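Local coordinates for putative alpha/beta hydrolase (Desulfitobacterium hafniense, PDB 4RPC), which has no known substrate but probably hydrolyses ester or related bonds, as a putative member of the alpha/beta hydrolase family, at residues R64-V68 against E180-A185. Numbering follows the deposited sequence.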
loop_
_atom_site.group_PDB
_atom_site.type_symbol
_atom_site.label_atom_id
_atom_site.label_comp_id
_atom_site.label_asym_id
_atom_site.label_seq_id
_atom_site.Cartn_x
_atom_site.Cartn_y
_atom_site.Cartn_z
ATOM N N ARG A 64 -11.873 9.978 14.002
ATOM C CA ARG A 64 -12.570 9.505 15.186
ATOM C C ARG A 64 -11.912 8.210 15.663
ATOM O O ARG A 64 -12.289 7.675 16.691
ATOM C CB ARG A 64 -14.064 9.264 14.906
ATOM C CG ARG A 64 -14.790 10.378 14.145
ATOM C CD ARG A 64 -16.306 10.288 14.370
ATOM N NE ARG A 64 -16.640 10.521 15.780
ATOM C CZ ARG A 64 -17.707 10.051 16.447
ATOM N NH1 ARG A 64 -18.615 9.262 15.866
ATOM N NH2 ARG A 64 -17.864 10.377 17.732
ATOM N N GLU A 65 -10.918 7.719 14.954
ATOM C CA GLU A 65 -10.151 6.608 15.477
ATOM C C GLU A 65 -8.824 6.442 14.766
ATOM O O GLU A 65 -8.550 7.082 13.769
ATOM C CB GLU A 65 -10.948 5.308 15.359
ATOM C CG GLU A 65 -10.938 4.759 13.937
ATOM C CD GLU A 65 -12.014 3.700 13.687
ATOM O OE1 GLU A 65 -11.984 2.573 14.285
ATOM O OE2 GLU A 65 -12.912 4.030 12.888
ATOM N N TYR A 66 -8.025 5.520 15.276
ATOM C CA TYR A 66 -6.711 5.272 14.761
ATOM C C TYR A 66 -6.588 3.785 14.530
ATOM O O TYR A 66 -7.357 2.990 15.075
ATOM C CB TYR A 66 -5.656 5.689 15.789
ATOM C CG TYR A 66 -5.718 7.146 16.259
ATOM C CD1 TYR A 66 -5.723 8.195 15.349
ATOM C CD2 TYR A 66 -5.715 7.451 17.609
ATOM C CE1 TYR A 66 -5.693 9.499 15.773
ATOM C CE2 TYR A 66 -5.726 8.757 18.046
ATOM C CZ TYR A 66 -5.716 9.776 17.132
ATOM O OH TYR A 66 -5.745 11.095 17.574
HETATM N N MSE A 67 -5.586 3.432 13.748
HETATM C CA MSE A 67 -5.341 2.077 13.316
HETATM C C MSE A 67 -4.886 1.244 14.493
HETATM O O MSE A 67 -4.151 1.720 15.321
HETATM C CB MSE A 67 -4.227 2.050 12.291
HETATM C CG MSE A 67 -4.769 1.349 11.076
HETATM SE SE MSE A 67 -3.418 1.055 9.692
HETATM C CE MSE A 67 -3.352 2.905 9.301
ATOM N N VAL A 68 -5.332 -0.007 14.538
ATOM C CA VAL A 68 -4.936 -0.968 15.565
ATOM C C VAL A 68 -3.993 -2.029 14.986
ATOM O O VAL A 68 -2.977 -2.300 15.544
ATOM C CB VAL A 68 -6.152 -1.670 16.197
ATOM C CG1 VAL A 68 -5.719 -2.614 17.316
ATOM C CG2 VAL A 68 -7.103 -0.649 16.806
ATOM N N GLU A 180 -0.356 11.421 15.641
ATOM C CA GLU A 180 -0.864 10.198 16.282
ATOM C C GLU A 180 -1.382 9.242 15.247
ATOM O O GLU A 180 -1.170 8.076 15.361
ATOM C CB GLU A 180 -2.001 10.442 17.275
ATOM C CG GLU A 180 -1.651 10.595 18.760
ATOM C CD GLU A 180 -0.653 9.617 19.373
ATOM O OE1 GLU A 180 -1.072 8.515 19.810
ATOM O OE2 GLU A 180 0.544 10.000 19.472
ATOM N N ALA A 181 -2.085 9.734 14.230
ATOM C CA ALA A 181 -2.700 8.842 13.253
ATOM C C ALA A 181 -1.640 8.131 12.432
ATOM O O ALA A 181 -1.694 6.927 12.172
ATOM C CB ALA A 181 -3.650 9.624 12.355
ATOM N N LEU A 182 -0.654 8.896 12.067
ATOM C CA LEU A 182 0.480 8.391 11.292
ATOM C C LEU A 182 1.242 7.381 12.072
ATOM O O LEU A 182 1.562 6.305 11.560
ATOM C CB LEU A 182 1.408 9.544 10.947
ATOM C CG LEU A 182 2.746 9.288 10.294
ATOM C CD1 LEU A 182 2.450 8.576 9.009
ATOM C CD2 LEU A 182 3.475 10.587 9.979
ATOM N N LEU A 183 1.538 7.731 13.327
ATOM C CA LEU A 183 2.250 6.840 14.186
ATOM C C LEU A 183 1.541 5.486 14.362
ATOM O O LEU A 183 2.170 4.444 14.272
ATOM C CB LEU A 183 2.523 7.520 15.548
ATOM C CG LEU A 183 3.295 6.736 16.565
ATOM C CD1 LEU A 183 4.724 6.627 16.157
ATOM C CD2 LEU A 183 3.252 7.424 17.911
ATOM N N HIS A 184 0.249 5.475 14.655
ATOM C CA HIS A 184 -0.456 4.207 14.819
ATOM C C HIS A 184 -0.459 3.319 13.583
ATOM O O HIS A 184 -0.406 2.078 13.679
ATOM C CB HIS A 184 -1.885 4.486 15.238
ATOM C CG HIS A 184 -1.974 4.723 16.683
ATOM N ND1 HIS A 184 -2.186 5.968 17.225
ATOM C CD2 HIS A 184 -1.721 3.892 17.713
ATOM C CE1 HIS A 184 -2.151 5.872 18.541
ATOM N NE2 HIS A 184 -1.854 4.624 18.856
ATOM N N ALA A 185 -0.464 3.976 12.432
ATOM C CA ALA A 185 -0.461 3.289 11.157
ATOM C C ALA A 185 0.893 2.633 10.973
ATOM O O ALA A 185 0.998 1.466 10.502
ATOM C CB ALA A 185 -0.726 4.238 10.034
HETATM O O HOH W 1 -4.130 5.724 12.304
HETATM O O HOH W 2 -1.141 0.547 15.644
#
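Y66 and M67, in the loop between strand 50-54 and helix 70-83, pack against one flank of helix 179-191 in a partly buried contact bridged by two waters. The Y66 ring lies alongside the helix, reaching back past A181 to E180. Its CD1 comes within 3.7 Å of A181 CA, while E180 CB makes an off-centre CH-pi contact 4.2 Å from the Y66 ring centroid. The H184 ring is turned nearly parallel to that of Y66, planes 13° apart, but is slid so far that the two barely overlap. With CG set beside its own backbone N (chi1 -82°), H184 folds back along the helix, and ND1 donates to E180 O at 3.0 Å, from above the carbonyl plane and with a bent N-H...O angle of 136°. H184 N reaches the same oxygen from the other face as the ordinary helix bond, while the ND1 bond helps set the turn of the imidazole. The mixed sheet has the strand order of the alpha/beta hydrolase fold, and the helix lies between strands 112-119 and 204-210, where the family commonly carries a cap. Water links join the two backbones: one water accepts from M67 N and donates to A181 O at 2.7 Å, and a second lies between M67 O and H184 O, in the plane of the H184 ring at its edge. Deeper in, M67 packs its side chain against A185, its outer end doubtfully placed, and both residues also touch L97 of helix 97-108, which follows the probable nucleophile elbow.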